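Local coordinates for NS1 (Human bocavirus, PDB 4KW3), which probably binds the viral replication origin and nicks one DNA strand through this N-terminal nuclease domain to start rolling-circle replication, at residues 27-31 against 109-114. Sequence-based numbering, arbitrary orientation.
Sequences WKEKE and LGEKNL
A chi1 of 76° sets CG of W27 between the backbone N and the carbonyl carbon and turns the indole against the 109-114 turn, while K28, bent at chi3 and chi4, curls its amine toward the same turn. That turn is the beta hairpin connection between antiparallel strands 101-109 and 114-122 of the HUH-type nuclease fold; a backbone bond from G110 N to N113 O closes it. L114 CB sits over one indole face, a CH-pi contact 3.6 Å from the six-membered ring centroid, and K28 CG lies over the opposite face, toward its rim. At the ring edge, NE1 of W27 donates near the indole plane to K112 O (2.9 Å, 151° at the hydrogen). L109 meets the far rim obliquely, its CB 3.9 Å from W27 CH2. The contact thus joins the loop before helix 31-38 to a hairpin whose strands carry the predicted metal ligands E108 and H115. E31 touches L109 lightly through OE2, its carboxylate being held by H35, S220 and S221. K28 NZ, whose stronger partner is S221 OG, also gives a long hydrogen bond to G110 O (3.3 Å), while K28 CD rests 3.4 Å from E111 O.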
loop_
_atom_site.group_PDB
_atom_site.type_symbol
_atom_site.label_atom_id
_atom_site.label_comp_id
_atom_site.label_asym_id
_atom_site.label_seq_id
_atom_site.Cartn_x
_atom_site.Cartn_y
_atom_site.Cartn_z
ATOM N N TRP A 27 14.985 -5.807 -1.068
ATOM C CA TRP A 27 13.740 -6.181 -1.762
ATOM C C TRP A 27 13.736 -5.959 -3.298
ATOM O O TRP A 27 13.169 -6.775 -4.016
ATOM C CB TRP A 27 12.524 -5.478 -1.122
ATOM C CG TRP A 27 12.427 -4.044 -1.495
ATOM C CD1 TRP A 27 13.036 -2.987 -0.876
ATOM C CD2 TRP A 27 11.700 -3.501 -2.605
ATOM N NE1 TRP A 27 12.724 -1.809 -1.540
ATOM C CE2 TRP A 27 11.903 -2.101 -2.597
ATOM C CE3 TRP A 27 10.898 -4.062 -3.601
ATOM C CZ2 TRP A 27 11.331 -1.257 -3.545
ATOM C CZ3 TRP A 27 10.330 -3.220 -4.542
ATOM C CH2 TRP A 27 10.550 -1.831 -4.506
ATOM N N LYS A 28 14.334 -4.880 -3.816
ATOM C CA LYS A 28 14.401 -4.737 -5.282
ATOM C C LYS A 28 15.299 -5.824 -5.893
ATOM O O LYS A 28 14.928 -6.495 -6.855
ATOM C CB LYS A 28 14.892 -3.359 -5.728
ATOM C CG LYS A 28 14.132 -2.196 -5.147
ATOM C CD LYS A 28 14.569 -0.865 -5.749
ATOM C CE LYS A 28 14.072 -0.697 -7.177
ATOM N NZ LYS A 28 12.566 -0.707 -7.294
ATOM N N GLU A 29 16.479 -5.991 -5.315
ATOM C CA GLU A 29 17.462 -6.927 -5.829
ATOM C C GLU A 29 16.953 -8.356 -5.799
ATOM O O GLU A 29 17.334 -9.161 -6.626
ATOM C CB GLU A 29 18.726 -6.821 -4.991
ATOM C CG GLU A 29 19.347 -5.433 -5.028
ATOM C CD GLU A 29 20.491 -5.288 -4.042
ATOM O OE1 GLU A 29 20.596 -6.127 -3.117
ATOM O OE2 GLU A 29 21.289 -4.339 -4.198
ATOM N N LYS A 30 16.091 -8.669 -4.839
ATOM C CA LYS A 30 15.652 -10.043 -4.614
ATOM C C LYS A 30 14.127 -10.154 -4.544
ATOM O O LYS A 30 13.580 -10.858 -3.686
ATOM C CB LYS A 30 16.284 -10.574 -3.324
ATOM C CG LYS A 30 17.803 -10.609 -3.369
ATOM C CD LYS A 30 18.394 -11.189 -2.099
ATOM C CE LYS A 30 19.820 -11.667 -2.328
ATOM N NZ LYS A 30 19.860 -12.710 -3.394
ATOM N N GLU A 31 13.442 -9.483 -5.466
ATOM C CA GLU A 31 11.983 -9.334 -5.392
ATOM C C GLU A 31 11.193 -10.647 -5.533
ATOM O O GLU A 31 10.093 -10.791 -4.966
ATOM C CB GLU A 31 11.508 -8.280 -6.399
ATOM C CG GLU A 31 10.030 -7.936 -6.313
ATOM C CD GLU A 31 9.544 -7.147 -7.524
ATOM O OE1 GLU A 31 8.912 -7.773 -8.411
ATOM O OE2 GLU A 31 9.825 -5.925 -7.610
ATOM N N LEU A 109 5.951 0.635 -5.198
ATOM C CA LEU A 109 7.310 0.164 -5.378
ATOM C C LEU A 109 8.152 1.387 -5.658
ATOM O O LEU A 109 8.263 1.815 -6.806
ATOM C CB LEU A 109 7.371 -0.773 -6.579
ATOM C CG LEU A 109 6.932 -2.221 -6.337
ATOM C CD1 LEU A 109 5.566 -2.350 -5.713
ATOM C CD2 LEU A 109 6.944 -2.956 -7.625
ATOM N N GLY A 110 8.775 1.935 -4.622
ATOM C CA GLY A 110 9.531 3.159 -4.782
ATOM C C GLY A 110 10.913 2.979 -5.399
ATOM O O GLY A 110 11.384 1.860 -5.611
ATOM N N GLU A 111 11.567 4.101 -5.677
ATOM C CA GLU A 111 12.924 4.087 -6.196
ATOM C C GLU A 111 13.791 3.340 -5.188
ATOM O O GLU A 111 14.597 2.481 -5.560
ATOM C CB GLU A 111 13.416 5.521 -6.378
ATOM C CG GLU A 111 14.873 5.652 -6.752
ATOM C CD GLU A 111 15.140 5.190 -8.175
ATOM O OE1 GLU A 111 14.189 5.192 -8.988
ATOM O OE2 GLU A 111 16.302 4.844 -8.485
ATOM N N LYS A 112 13.567 3.631 -3.903
ATOM C CA LYS A 112 14.332 3.028 -2.821
ATOM C C LYS A 112 13.454 2.085 -1.998
ATOM O O LYS A 112 13.804 0.918 -1.784
ATOM C CB LYS A 112 14.944 4.118 -1.928
ATOM C CG LYS A 112 15.511 3.624 -0.593
ATOM C CD LYS A 112 15.939 4.794 0.314
ATOM C CE LYS A 112 16.083 4.382 1.789
ATOM N NZ LYS A 112 15.423 5.359 2.739
ATOM N N ASN A 113 12.290 2.563 -1.572
ATOM C CA ASN A 113 11.482 1.778 -0.633
ATOM C C ASN A 113 10.209 1.184 -1.156
ATOM O O ASN A 113 9.512 1.776 -1.970
ATOM C CB ASN A 113 11.178 2.592 0.619
ATOM C CG ASN A 113 12.436 3.086 1.288
ATOM O OD1 ASN A 113 13.434 2.363 1.369
ATOM N ND2 ASN A 113 12.436 4.349 1.678
ATOM N N LEU A 114 9.920 -0.009 -0.661
ATOM C CA LEU A 114 8.624 -0.633 -0.849
ATOM C C LEU A 114 7.699 -0.150 0.277
ATOM O O LEU A 114 7.805 -0.595 1.421
ATOM C CB LEU A 114 8.781 -2.161 -0.805
ATOM C CG LEU A 114 7.491 -2.980 -0.809
ATOM C CD1 LEU A 114 6.701 -2.672 -2.068
ATOM C CD2 LEU A 114 7.784 -4.486 -0.716
#